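Local atomic coordinates of cystathionine beta-lyases/cystathionine gamma-synthases (Corynebacterium glutamicum, PDB entry 5X5H), a protein that probably joins O-succinyl-L-homoserine and L-cysteine into L,L-cystathionine with the help of pyridoxal 5'-phosphate, a step in methionine biosynthesis. Residues Ser184-Gln189 and Arg257-Cys262; Gly334-Leu339 and Ile367-Ile372; Ile159-Ala164 and Ala296-Arg301; Ile306-Ala311 and Val363-Gly368. All coordinates share one frame; numbering follows the deposited sequence.

Contact 1 of 4, residues Ser184-Gln189 and Arg257-Cys262; sequences SPYLQQ and RMDRHC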
loop_
_atom_site.group_PDB
_atom_site.type_symbol
_atom_site.label_atom_id
_atom_site.label_comp_id
_atom_site.label_asym_id
_atom_site.label_seq_id
_atom_site.Cartn_x
_atom_site.Cartn_y
_atom_site.Cartn_z
ATOM N N SER A 184 -23.147 6.580 12.216
ATOM C CA SER A 184 -22.865 5.899 10.927
ATOM C C SER A 184 -24.114 5.760 10.143
ATOM O O SER A 184 -25.232 5.742 10.691
ATOM C CB SER A 184 -22.109 4.588 11.111
ATOM O OG SER A 184 -23.026 3.486 11.230
ATOM N N PRO A 185 -23.976 5.445 8.854
ATOM C CA PRO A 185 -25.155 5.225 8.079
ATOM C C PRO A 185 -25.953 3.980 8.446
ATOM O O PRO A 185 -27.134 3.862 8.152
ATOM C CB PRO A 185 -24.635 5.096 6.620
ATOM C CG PRO A 185 -23.272 5.688 6.622
ATOM C CD PRO A 185 -22.752 5.410 8.027
ATOM N N TYR A 186 -25.337 3.029 9.155
ATOM C CA TYR A 186 -26.007 1.805 9.593
ATOM C C TYR A 186 -27.064 2.088 10.647
ATOM O O TYR A 186 -28.074 1.410 10.732
ATOM C CB TYR A 186 -24.995 0.839 10.168
ATOM C CG TYR A 186 -25.578 -0.495 10.574
ATOM C CD1 TYR A 186 -26.236 -1.266 9.613
ATOM C CD2 TYR A 186 -25.477 -0.981 11.840
ATOM C CE1 TYR A 186 -26.744 -2.528 9.953
ATOM C CE2 TYR A 186 -25.989 -2.197 12.187
ATOM C CZ TYR A 186 -26.554 -2.969 11.220
ATOM O OH TYR A 186 -27.084 -4.243 11.613
ATOM N N LEU A 187 -26.845 3.141 11.455
ATOM C CA LEU A 187 -27.799 3.451 12.575
ATOM C C LEU A 187 -28.705 4.590 12.261
ATOM O O LEU A 187 -29.799 4.693 12.884
ATOM C CB LEU A 187 -27.049 3.696 13.871
ATOM C CG LEU A 187 -26.131 2.527 14.316
ATOM C CD1 LEU A 187 -25.519 2.917 15.682
ATOM C CD2 LEU A 187 -26.870 1.224 14.398
ATOM N N GLN A 188 -28.355 5.490 11.379
ATOM C CA GLN A 188 -29.146 6.688 11.206
ATOM C C GLN A 188 -28.950 7.279 9.814
ATOM O O GLN A 188 -27.822 7.252 9.279
ATOM C CB GLN A 188 -28.694 7.733 12.211
ATOM C CG GLN A 188 -29.437 9.083 12.250
ATOM C CD GLN A 188 -29.001 9.943 13.451
ATOM O OE1 GLN A 188 -29.742 10.009 14.476
ATOM N NE2 GLN A 188 -27.831 10.511 13.416
ATOM N N GLN A 189 -30.031 7.712 9.139
ATOM C CA GLN A 189 -29.966 8.194 7.782
ATOM C C GLN A 189 -30.630 9.575 7.716
ATOM O O GLN A 189 -31.813 9.694 7.381
ATOM C CB GLN A 189 -30.572 7.182 6.796
ATOM C CG GLN A 189 -29.875 5.849 6.774
ATOM C CD GLN A 189 -30.567 4.812 5.965
ATOM O OE1 GLN A 189 -31.747 4.536 6.210
ATOM N NE2 GLN A 189 -29.838 4.135 5.074
ATOM N N ARG A 257 -19.566 -5.031 12.395
ATOM C CA ARG A 257 -18.862 -4.321 13.431
ATOM C C ARG A 257 -19.843 -3.567 14.309
ATOM O O ARG A 257 -19.736 -3.691 15.543
ATOM C CB ARG A 257 -17.811 -3.389 12.842
ATOM C CG ARG A 257 -16.601 -4.132 12.248
ATOM C CD ARG A 257 -15.517 -3.177 11.726
ATOM N NE ARG A 257 -15.873 -2.435 10.528
ATOM C CZ ARG A 257 -16.236 -1.195 10.411
ATOM N NH1 ARG A 257 -16.367 -0.424 11.500
ATOM N NH2 ARG A 257 -16.481 -0.657 9.239
ATOM N N MET A 258 -20.646 -2.715 13.709
ATOM C CA MET A 258 -21.528 -1.851 14.524
ATOM C C MET A 258 -22.467 -2.679 15.382
ATOM O O MET A 258 -22.742 -2.264 16.520
ATOM C CB MET A 258 -22.206 -0.862 13.643
ATOM C CG MET A 258 -22.996 0.198 14.442
ATOM S SD MET A 258 -22.006 1.216 15.616
ATOM C CE MET A 258 -21.686 2.670 14.654
ATOM N N ASP A 259 -22.967 -3.800 14.904
ATOM C CA ASP A 259 -23.860 -4.580 15.754
ATOM C C ASP A 259 -23.093 -5.049 17.004
ATOM O O ASP A 259 -23.671 -5.026 18.108
ATOM C CB ASP A 259 -24.416 -5.736 15.035
ATOM C CG ASP A 259 -25.675 -5.341 14.273
ATOM O OD1 ASP A 259 -26.472 -4.524 14.767
ATOM O OD2 ASP A 259 -25.920 -6.035 13.331
ATOM N N ARG A 260 -21.823 -5.385 16.919
ATOM C CA ARG A 260 -21.028 -5.818 18.048
ATOM C C ARG A 260 -20.678 -4.607 18.911
ATOM O O ARG A 260 -20.713 -4.689 20.157
ATOM C CB ARG A 260 -19.807 -6.584 17.611
ATOM C CG ARG A 260 -18.996 -7.209 18.744
ATOM C CD ARG A 260 -19.733 -8.264 19.506
ATOM N NE ARG A 260 -20.282 -9.369 18.649
ATOM C CZ ARG A 260 -19.736 -10.546 18.313
ATOM N NH1 ARG A 260 -18.597 -10.930 18.756
ATOM N NH2 ARG A 260 -20.392 -11.361 17.459
ATOM N N HIS A 261 -20.319 -3.482 18.329
ATOM C CA HIS A 261 -20.036 -2.270 19.118
ATOM C C HIS A 261 -21.301 -1.959 19.981
ATOM O O HIS A 261 -21.168 -1.590 21.164
ATOM C CB HIS A 261 -19.850 -1.062 18.188
ATOM C CG HIS A 261 -18.542 -0.948 17.482
ATOM N ND1 HIS A 261 -17.365 -0.779 18.145
ATOM C CD2 HIS A 261 -18.265 -0.927 16.127
ATOM C CE1 HIS A 261 -16.408 -0.673 17.208
ATOM N NE2 HIS A 261 -16.922 -0.769 15.995
ATOM N N CYS A 262 -22.476 -2.015 19.408
ATOM C CA CYS A 262 -23.715 -1.623 20.117
ATOM C C CYS A 262 -24.034 -2.696 21.166
ATOM O O CYS A 262 -24.353 -2.318 22.312
ATOM C CB CYS A 262 -24.855 -1.542 19.156
ATOM S SG CYS A 262 -24.789 -0.091 18.061
#
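The side chain of Met258 is the bump of this contact. It rises from helix 254-273 into a hollow lined by Ser184, Tyr186 and Leu187 on the short helical turn 184-187. Its CG atom is anti to the backbone N (chi1 -172°), and the chain then bends at its next two torsions. The bend brings the thioether alongside Leu187, with Met258 SD 3.9 Å from Leu187 CD1. The terminal Met258 CE reaches Ser184 OG at 3.8 Å. At the base of the bump, Met258 CB lies 3.7 Å from Tyr186 CD2, where the two side chains pass each other in opposite directions.

Leu187 is the answering bump. Leu187 CD1 also lies 3.9 Å from Cys262 SG, one turn further along the helix.

Beyond the apolar patch, Tyr186 OH donates to Asp259 OD2 at 2.7 Å. The ring and carboxylate planes are 75° apart, and the hydroxyl approaches from above the carboxylate plane. Asp259 OD1 sits at the edge of the Tyr186 ring, near its plane, 3.5 Å from Tyr186 CE2. It also takes a salt bridge from Arg301. Ser184 OG accepts from Tyr186 N in an ST turn.

The turn follows strand 175-179 of the seven-stranded sheet. The contact therefore sets the cofactor-binding part of the fold against the long helix 254-273, which also packs on the second subunit through Arg257 and Arg260.

Contact 2 of 4, residues Gly334-Leu339 and Ile367-Ile372; sequences GGVESL and IGIEDI
Backbone, hydroxyl and carboxylate bonds join Val336 and Ser338 to residues 368-370. The backbone bond from Ile369 N to Val336 O is 2.9 Å long. The same Val336 oxygen receives a CA-H...O contact from Gly368 CA. The chains come close here because Gly368 has no side chain on the face turned to residues 336-338.

The side-chain bonds centre on Ser338. Ser338 OG donates to Glu370 OE1 at 2.7 Å. Ser338 OG also accepts from Gly368 N at 2.8 Å. Glu370 OE2 takes Ser338 N on its syn lone pair at 2.9 Å. Both carboxylate oxygens thus grip one residue, which fixes the rotation of the group. If His16 of the second subunit, bonded to Glu370 OE2, is protonated, it would help to stabilise the buried charge.

The apolar contact is between Val336 and Ile369, closest at Val336 CG1 and Ile369 CD1, 3.7 Å. Ile369 CG1 stands between its backbone N and carbonyl carbon (chi1 67°), which turns CD1 to the valine.

The contact ties two loops at the ends of neighbouring sheet strands, beside the second subunit. Residues 334-339 lead into strand 339-341; residues 367-372 run from strand 362-366 to helix 372-384. Val336, Ile367 and Ile369 pack on helix 254-273.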
loop_
_atom_site.group_PDB
_atom_site.type_symbol
_atom_site.label_atom_id
_atom_site.label_comp_id
_atom_site.label_asym_id
_atom_site.label_seq_id
_atom_site.Cartn_x
_atom_site.Cartn_y
_atom_site.Cartn_z
ATOM N N GLY A 334 -14.237 4.723 17.014
ATOM C CA GLY A 334 -14.883 3.997 15.943
ATOM C C GLY A 334 -14.052 2.918 15.304
ATOM O O GLY A 334 -14.551 2.316 14.319
ATOM N N GLY A 335 -12.952 2.591 15.871
ATOM C CA GLY A 335 -12.203 1.414 15.429
ATOM C C GLY A 335 -12.584 0.187 16.158
ATOM O O GLY A 335 -13.311 0.168 17.143
ATOM N N VAL A 336 -12.106 -0.948 15.621
ATOM C CA VAL A 336 -12.374 -2.258 16.220
ATOM C C VAL A 336 -11.796 -2.343 17.616
ATOM O O VAL A 336 -12.373 -3.058 18.475
ATOM C CB VAL A 336 -11.863 -3.419 15.371
ATOM C CG1 VAL A 336 -12.636 -3.535 14.075
ATOM C CG2 VAL A 336 -10.363 -3.339 15.114
ATOM N N GLU A 337 -10.722 -1.652 17.918
ATOM C CA GLU A 337 -10.114 -1.618 19.267
ATOM C C GLU A 337 -10.819 -0.566 20.121
ATOM O O GLU A 337 -11.182 0.551 19.664
ATOM C CB GLU A 337 -8.643 -1.317 19.137
ATOM C CG GLU A 337 -8.203 0.123 18.861
ATOM C CD GLU A 337 -8.565 0.742 17.493
ATOM O OE1 GLU A 337 -8.769 -0.049 16.472
ATOM O OE2 GLU A 337 -8.646 2.006 17.428
ATOM N N SER A 338 -10.936 -0.912 21.397
ATOM C CA SER A 338 -11.534 0.065 22.363
ATOM C C SER A 338 -10.509 1.136 22.787
ATOM O O SER A 338 -9.360 0.870 23.042
ATOM C CB SER A 338 -11.936 -0.719 23.633
ATOM O OG SER A 338 -13.049 -1.581 23.380
ATOM N N LEU A 339 -11.051 2.353 22.851
ATOM C CA LEU A 339 -10.247 3.532 23.222
ATOM C C LEU A 339 -10.976 4.321 24.279
ATOM O O LEU A 339 -12.183 4.321 24.336
ATOM C CB LEU A 339 -9.962 4.416 21.988
ATOM C CG LEU A 339 -9.294 3.808 20.758
ATOM C CD1 LEU A 339 -9.192 4.941 19.681
ATOM C CD2 LEU A 339 -7.956 3.246 21.088
ATOM N N ILE A 367 -16.228 1.994 22.625
ATOM C CA ILE A 367 -16.308 0.603 22.923
ATOM C C ILE A 367 -16.082 -0.137 21.599
ATOM O O ILE A 367 -16.874 0.096 20.688
ATOM C CB ILE A 367 -17.631 0.219 23.573
ATOM C CG1 ILE A 367 -17.821 0.940 24.949
ATOM C CG2 ILE A 367 -17.776 -1.286 23.735
ATOM C CD1 ILE A 367 -16.893 0.493 25.963
ATOM N N GLY A 368 -15.044 -0.961 21.576
ATOM C CA GLY A 368 -14.699 -1.780 20.369
ATOM C C GLY A 368 -15.448 -3.061 20.309
ATOM O O GLY A 368 -16.499 -3.229 20.960
ATOM N N ILE A 369 -14.871 -4.001 19.560
ATOM C CA ILE A 369 -15.492 -5.289 19.299
ATOM C C ILE A 369 -14.845 -6.415 19.979
ATOM O O ILE A 369 -15.078 -7.616 19.661
ATOM C CB ILE A 369 -15.775 -5.591 17.793
ATOM C CG1 ILE A 369 -14.464 -5.752 17.032
ATOM C CG2 ILE A 369 -16.613 -4.507 17.181
ATOM C CD1 ILE A 369 -14.671 -6.185 15.585
ATOM N N GLU A 370 -13.982 -6.173 20.960
ATOM C CA GLU A 370 -13.439 -7.216 21.815
ATOM C C GLU A 370 -14.543 -7.950 22.560
ATOM O O GLU A 370 -15.663 -7.506 22.610
ATOM C CB GLU A 370 -12.387 -6.633 22.828
ATOM C CG GLU A 370 -11.209 -5.875 22.167
ATOM C CD GLU A 370 -11.395 -4.371 22.143
ATOM O OE1 GLU A 370 -12.545 -3.871 22.124
ATOM O OE2 GLU A 370 -10.364 -3.672 22.017
ATOM N N ASP A 371 -14.134 -9.066 23.165
ATOM C CA ASP A 371 -15.161 -9.849 23.932
ATOM C C ASP A 371 -15.674 -9.021 25.116
ATOM O O ASP A 371 -14.832 -8.473 25.888
ATOM C CB ASP A 371 -14.557 -11.182 24.367
ATOM C CG ASP A 371 -14.375 -12.094 23.180
ATOM O OD1 ASP A 371 -15.354 -12.740 22.804
ATOM O OD2 ASP A 371 -13.286 -12.053 22.630
ATOM N N ILE A 372 -16.993 -9.003 25.328
ATOM C CA ILE A 372 -17.565 -8.241 26.445
ATOM C C ILE A 372 -17.037 -8.641 27.758
ATOM O O ILE A 372 -16.876 -7.785 28.610
ATOM C CB ILE A 372 -19.113 -8.326 26.329
ATOM C CG1 ILE A 372 -19.748 -7.325 27.364
ATOM C CG2 ILE A 372 -19.725 -9.688 26.450
ATOM C CD1 ILE A 372 -19.377 -5.905 27.224
#

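Contact 3 of 4, residues Ile159-Ala164 and Ala296-Arg301; sequences ITDIEA and AKQMKR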
loop_
_atom_site.group_PDB
_atom_site.type_symbol
_atom_site.label_atom_id
_atom_site.label_comp_id
_atom_site.label_asym_id
_atom_site.label_seq_id
_atom_site.Cartn_x
_atom_site.Cartn_y
_atom_site.Cartn_z
ATOM N N ILE A 159 -28.750 14.538 21.816
ATOM C CA ILE A 159 -29.569 14.108 20.737
ATOM C C ILE A 159 -30.425 15.235 20.150
ATOM O O ILE A 159 -31.081 15.974 20.941
ATOM C CB ILE A 159 -30.532 12.951 21.126
ATOM C CG1 ILE A 159 -29.783 11.794 21.775
ATOM C CG2 ILE A 159 -31.512 12.533 20.030
ATOM C CD1 ILE A 159 -28.788 11.134 20.792
ATOM N N THR A 160 -30.451 15.425 18.865
ATOM C CA THR A 160 -31.280 16.405 18.201
ATOM C C THR A 160 -32.290 15.728 17.383
ATOM O O THR A 160 -31.974 14.762 16.631
ATOM C CB THR A 160 -30.387 17.256 17.274
ATOM O OG1 THR A 160 -29.499 18.024 18.068
ATOM C CG2 THR A 160 -31.169 18.269 16.451
ATOM N N ASP A 161 -33.539 16.232 17.329
ATOM C CA ASP A 161 -34.591 15.722 16.528
ATOM C C ASP A 161 -34.426 16.242 15.106
ATOM O O ASP A 161 -34.740 17.392 14.789
ATOM C CB ASP A 161 -35.964 16.178 17.124
ATOM C CG ASP A 161 -37.129 15.559 16.462
ATOM O OD1 ASP A 161 -37.156 15.251 15.258
ATOM O OD2 ASP A 161 -38.215 15.438 17.209
ATOM N N ILE A 162 -33.842 15.355 14.260
ATOM C CA ILE A 162 -33.454 15.821 12.906
ATOM C C ILE A 162 -34.679 16.330 12.101
ATOM O O ILE A 162 -34.583 17.381 11.464
ATOM C CB ILE A 162 -32.727 14.691 12.152
ATOM C CG1 ILE A 162 -31.410 14.360 12.827
ATOM C CG2 ILE A 162 -32.413 15.119 10.718
ATOM C CD1 ILE A 162 -30.828 13.007 12.466
ATOM N N GLU A 163 -35.759 15.581 12.113
ATOM C CA GLU A 163 -36.955 15.893 11.303
ATOM C C GLU A 163 -37.495 17.233 11.806
ATOM O O GLU A 163 -37.889 18.085 11.011
ATOM C CB GLU A 163 -37.972 14.761 11.420
ATOM C CG GLU A 163 -39.175 15.006 10.507
ATOM C CD GLU A 163 -40.203 13.892 10.574
ATOM O OE1 GLU A 163 -39.926 12.810 11.135
ATOM O OE2 GLU A 163 -41.267 14.077 9.988
ATOM N N ALA A 164 -37.527 17.438 13.124
ATOM C CA ALA A 164 -38.046 18.656 13.625
ATOM C C ALA A 164 -37.233 19.880 13.254
ATOM O O ALA A 164 -37.780 20.918 12.927
ATOM C CB ALA A 164 -38.194 18.620 15.119
ATOM N N ALA A 296 -34.543 6.879 19.951
ATOM C CA ALA A 296 -35.125 5.602 19.639
ATOM C C ALA A 296 -35.970 5.730 18.381
ATOM O O ALA A 296 -36.088 4.728 17.733
ATOM C CB ALA A 296 -35.961 5.188 20.858
ATOM N N LYS A 297 -36.485 6.902 18.040
ATOM C CA LYS A 297 -37.236 7.059 16.781
ATOM C C LYS A 297 -36.358 7.161 15.572
ATOM O O LYS A 297 -36.743 6.656 14.526
ATOM C CB LYS A 297 -38.293 8.152 16.789
ATOM C CG LYS A 297 -37.881 9.546 17.062
ATOM C CD LYS A 297 -39.071 10.512 16.840
ATOM C CE LYS A 297 -38.596 11.939 16.643
ATOM N NZ LYS A 297 -39.541 12.945 17.229
ATOM N N GLN A 298 -35.177 7.749 15.703
ATOM C CA GLN A 298 -34.410 8.081 14.508
ATOM C C GLN A 298 -33.167 7.193 14.396
ATOM O O GLN A 298 -32.519 7.267 13.318
ATOM C CB GLN A 298 -34.048 9.549 14.478
ATOM C CG GLN A 298 -33.124 10.076 15.473
ATOM C CD GLN A 298 -32.951 11.603 15.490
ATOM O OE1 GLN A 298 -33.774 12.384 14.929
ATOM N NE2 GLN A 298 -31.939 12.027 16.189
ATOM N N MET A 299 -32.789 6.382 15.391
ATOM C CA MET A 299 -31.602 5.551 15.360
ATOM C C MET A 299 -32.033 4.076 15.443
ATOM O O MET A 299 -32.912 3.705 16.297
ATOM C CB MET A 299 -30.699 5.816 16.501
ATOM C CG MET A 299 -30.186 7.263 16.636
ATOM S SD MET A 299 -29.063 7.572 17.983
ATOM C CE MET A 299 -27.610 6.641 17.379
ATOM N N LYS A 300 -31.421 3.166 14.656
ATOM C CA LYS A 300 -31.698 1.782 14.709
ATOM C C LYS A 300 -31.219 1.137 15.988
ATOM O O LYS A 300 -31.887 0.235 16.537
ATOM C CB LYS A 300 -31.010 1.067 13.528
ATOM C CG LYS A 300 -31.187 -0.436 13.392
ATOM C CD LYS A 300 -30.366 -1.086 12.267
ATOM C CE LYS A 300 -30.973 -2.469 12.024
ATOM N NZ LYS A 300 -30.065 -3.203 11.115
ATOM N N ARG A 301 -30.062 1.590 16.466
ATOM C CA ARG A 301 -29.476 1.188 17.726
ATOM C C ARG A 301 -28.790 2.445 18.262
ATOM O O ARG A 301 -28.707 3.437 17.613
ATOM C CB ARG A 301 -28.501 0.017 17.626
ATOM C CG ARG A 301 -29.194 -1.164 16.943
ATOM C CD ARG A 301 -28.511 -2.465 17.059
ATOM N NE ARG A 301 -28.331 -2.848 18.472
ATOM C CZ ARG A 301 -27.504 -3.766 18.834
ATOM N NH1 ARG A 301 -26.799 -4.443 17.976
ATOM N NH2 ARG A 301 -27.375 -4.011 20.114
HETATM O O HOH W 1 -36.209 13.120 13.827
HETATM O O HOH W 2 -39.954 14.868 14.758
#
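Gln298 OE1 is gripped by two donors. Ile162 N reaches Gln298 OE1 at 3.0 Å, in the carbonyl plane and on a lone pair. Water 1 donates to Gln298 OE1 from 2.8 Å. The other end of the same amide is also used: Gln298 NE2 gives a hydrogen to Thr160 O, 2.8 Å away and close to the amide plane. This pairing fixes which way round the amide is turned. Gln298 CG lies between its backbone N and carbonyl carbon (chi1 67°), and the chain extended beyond it carries the amide across to residues 160-162. Ile162 CG1 packs 3.7 Å from Gln298 OE1, and Ile159 CG2 lies 3.9 Å from Gln298 NE2.

Asp161 is the N-cap of helix 162-167. Asp161 OD1 accepts from Ala164 N at 3.1 Å, the classic capping bond to the third residue on. Gln298 stands in the last turn of helix 292-298. The contact thus joins the start of one helix to the finish of another.

Asp161 OD2 makes a salt bridge with Lys297 NZ at 2.8 Å. The ammonium group comes from above the carboxylate plane, and the two side chains cross at about a right angle. Water 2 links Lys297 NZ to Asp161 OD1. Water 1 also donates to Asp161 OD1 and accepts from Glu163 N. Lys297 lies exposed, while Ile162 reaches inward to Leu176 and Val178 of strand 175-179.

Contact 4 of 4, residues Ile306-Ala311 and Val363-Gly368; sequences ISVRFA and VRISIG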
loop_
_atom_site.group_PDB
_atom_site.type_symbol
_atom_site.label_atom_id
_atom_site.label_comp_id
_atom_site.label_asym_id
_atom_site.label_seq_id
_atom_site.Cartn_x
_atom_site.Cartn_y
_atom_site.Cartn_z
ATOM N N ILE A 306 -19.760 5.728 24.696
ATOM C CA ILE A 306 -20.343 6.019 26.076
ATOM C C ILE A 306 -19.451 7.111 26.654
ATOM O O ILE A 306 -18.217 7.033 26.619
ATOM C CB ILE A 306 -20.162 4.810 26.946
ATOM C CG1 ILE A 306 -20.857 3.568 26.375
ATOM C CG2 ILE A 306 -20.702 5.102 28.382
ATOM C CD1 ILE A 306 -20.599 2.292 27.132
ATOM N N SER A 307 -20.054 8.089 27.303
ATOM C CA SER A 307 -19.315 8.999 28.160
ATOM C C SER A 307 -19.747 8.846 29.603
ATOM O O SER A 307 -20.869 8.423 29.838
ATOM C CB SER A 307 -19.431 10.439 27.689
ATOM O OG SER A 307 -18.615 10.609 26.484
ATOM N N VAL A 308 -18.846 9.132 30.469
ATOM C CA VAL A 308 -19.020 8.822 31.923
ATOM C C VAL A 308 -18.504 10.038 32.668
ATOM O O VAL A 308 -17.407 10.467 32.434
ATOM C CB VAL A 308 -18.218 7.625 32.275
ATOM C CG1 VAL A 308 -18.472 7.201 33.729
ATOM C CG2 VAL A 308 -18.515 6.437 31.339
ATOM N N ARG A 309 -19.289 10.471 33.660
ATOM C CA ARG A 309 -18.838 11.507 34.597
ATOM C C ARG A 309 -18.609 10.889 35.938
ATOM O O ARG A 309 -19.485 10.193 36.431
ATOM C CB ARG A 309 -19.839 12.630 34.664
ATOM C CG ARG A 309 -20.081 13.390 33.364
ATOM C CD ARG A 309 -20.940 14.631 33.347
ATOM N NE ARG A 309 -20.330 15.604 34.241
ATOM C CZ ARG A 309 -20.899 16.714 34.661
ATOM N NH1 ARG A 309 -22.013 17.102 34.130
ATOM N NH2 ARG A 309 -20.216 17.437 35.538
ATOM N N PHE A 310 -17.436 11.124 36.546
ATOM C CA PHE A 310 -16.973 10.522 37.740
ATOM C C PHE A 310 -17.287 11.387 39.018
ATOM O O PHE A 310 -17.044 12.573 39.011
ATOM C CB PHE A 310 -15.503 10.279 37.660
ATOM C CG PHE A 310 -15.163 9.107 36.783
ATOM C CD1 PHE A 310 -15.025 9.232 35.441
ATOM C CD2 PHE A 310 -15.062 7.857 37.328
ATOM C CE1 PHE A 310 -14.841 8.098 34.613
ATOM C CE2 PHE A 310 -14.814 6.737 36.504
ATOM C CZ PHE A 310 -14.641 6.887 35.124
ATOM N N ALA A 311 -17.820 10.686 39.994
ATOM C CA ALA A 311 -18.167 11.348 41.284
ATOM C C ALA A 311 -16.951 11.965 41.898
ATOM O O ALA A 311 -17.058 13.033 42.541
ATOM C CB ALA A 311 -18.756 10.270 42.182
ATOM N N VAL A 363 -15.103 11.264 30.987
ATOM C CA VAL A 363 -14.290 10.356 30.119
ATOM C C VAL A 363 -15.173 9.853 29.019
ATOM O O VAL A 363 -16.331 9.523 29.218
ATOM C CB VAL A 363 -13.753 9.186 30.925
ATOM C CG1 VAL A 363 -13.067 8.108 30.026
ATOM C CG2 VAL A 363 -12.754 9.689 31.968
ATOM N N ARG A 364 -14.606 9.867 27.766
ATOM C CA ARG A 364 -15.322 9.401 26.585
ATOM C C ARG A 364 -14.698 8.071 26.208
ATOM O O ARG A 364 -13.464 7.921 26.133
ATOM C CB ARG A 364 -15.189 10.352 25.444
ATOM C CG ARG A 364 -15.967 9.994 24.178
ATOM C CD ARG A 364 -15.609 10.826 22.963
ATOM N NE ARG A 364 -14.378 10.327 22.412
ATOM C CZ ARG A 364 -13.664 10.991 21.526
ATOM N NH1 ARG A 364 -14.093 12.082 21.002
ATOM N NH2 ARG A 364 -12.599 10.486 21.049
ATOM N N ILE A 365 -15.585 7.067 26.044
ATOM C CA ILE A 365 -15.133 5.719 25.725
ATOM C C ILE A 365 -15.705 5.280 24.417
ATOM O O ILE A 365 -16.902 5.378 24.155
ATOM C CB ILE A 365 -15.556 4.669 26.782
ATOM C CG1 ILE A 365 -15.168 5.193 28.215
ATOM C CG2 ILE A 365 -14.910 3.358 26.524
ATOM C CD1 ILE A 365 -15.760 4.272 29.296
ATOM N N SER A 366 -14.790 4.837 23.506
ATOM C CA SER A 366 -15.170 4.172 22.231
ATOM C C SER A 366 -15.083 2.663 22.482
ATOM O O SER A 366 -13.980 2.116 22.551
ATOM C CB SER A 366 -14.249 4.657 21.129
ATOM O OG SER A 366 -14.624 3.970 19.888
ATOM N N ILE A 367 -16.228 1.994 22.625
ATOM C CA ILE A 367 -16.308 0.603 22.923
ATOM C C ILE A 367 -16.082 -0.137 21.599
ATOM O O ILE A 367 -16.874 0.096 20.688
ATOM C CB ILE A 367 -17.631 0.219 23.573
ATOM C CG1 ILE A 367 -17.821 0.940 24.949
ATOM C CG2 ILE A 367 -17.776 -1.286 23.735
ATOM C CD1 ILE A 367 -16.893 0.493 25.963
ATOM N N GLY A 368 -15.044 -0.961 21.576
ATOM C CA GLY A 368 -14.699 -1.780 20.369
ATOM C C GLY A 368 -15.448 -3.061 20.309
ATOM O O GLY A 368 -16.499 -3.229 20.960
#
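Strands 306-310 and 363-366 run antiparallel, their axes 4.7 Å apart at the closest, with two hydrogen-bonded pairs, Ile306 with Ile365 and Val308 with Val363, and the shortest bond from Ile365 N to Ile306 O at 2.7 Å. Between the two pairs sits the non-hydrogen-bonded pair of Ser307 and Arg364, where Ser307 CA makes a CA-H...O contact to Val363 O at 3.2 Å.

On the face of Ile306, Val308, Val363 and Ile365 the contacts are apolar and run diagonally. Val308 CG2 meets Ile365 CD1 at 4.1 Å. Ile306 CD1 touches Ile367 CG1 at 3.8 Å. Phe310 CE1 comes to Val363 CG2, 3.7 Å away. Helices 254-273 and 313-323 cover this face.

On the other face, Ser307 OG lies 3.5 Å from Arg364 CA and also touches Arg364 CG. It bonds to Pro155 O. Arg364 has CG anti to its backbone N (chi1 -177°) and bends at chi3, which carries the guanidinium to Glu341 and to Asn154, a residue of the pyridoxal phosphate pocket. This strand pair is therefore apolar toward its two helices and on its other face carries Ser307 and Arg364, and the Glu341 salt bridge probably helps hold Arg364 in place beside Asn154.

Following the chain from its N terminus, the first segment met is 159-164, and contact 3 closes its loop only at 296-301. Contact 1, from 184-189 to 257-262, is nested inside that loop. The two touch where Leu187 O accepts from Lys300 N. After contact 3 closes, strand 305-310 begins contact 4. Segment 334-339 opens contact 2 before contact 4 has closed, and both end on the same run, sharing Ile367 and Gly368. His261 ND1 probably bonds to Ile367 O, which connects contact 1 with contacts 2 and 4. Contacts 1 and 3 border the seven-stranded sheet; contacts 2 and 4 belong to the five-stranded sheet and its loops.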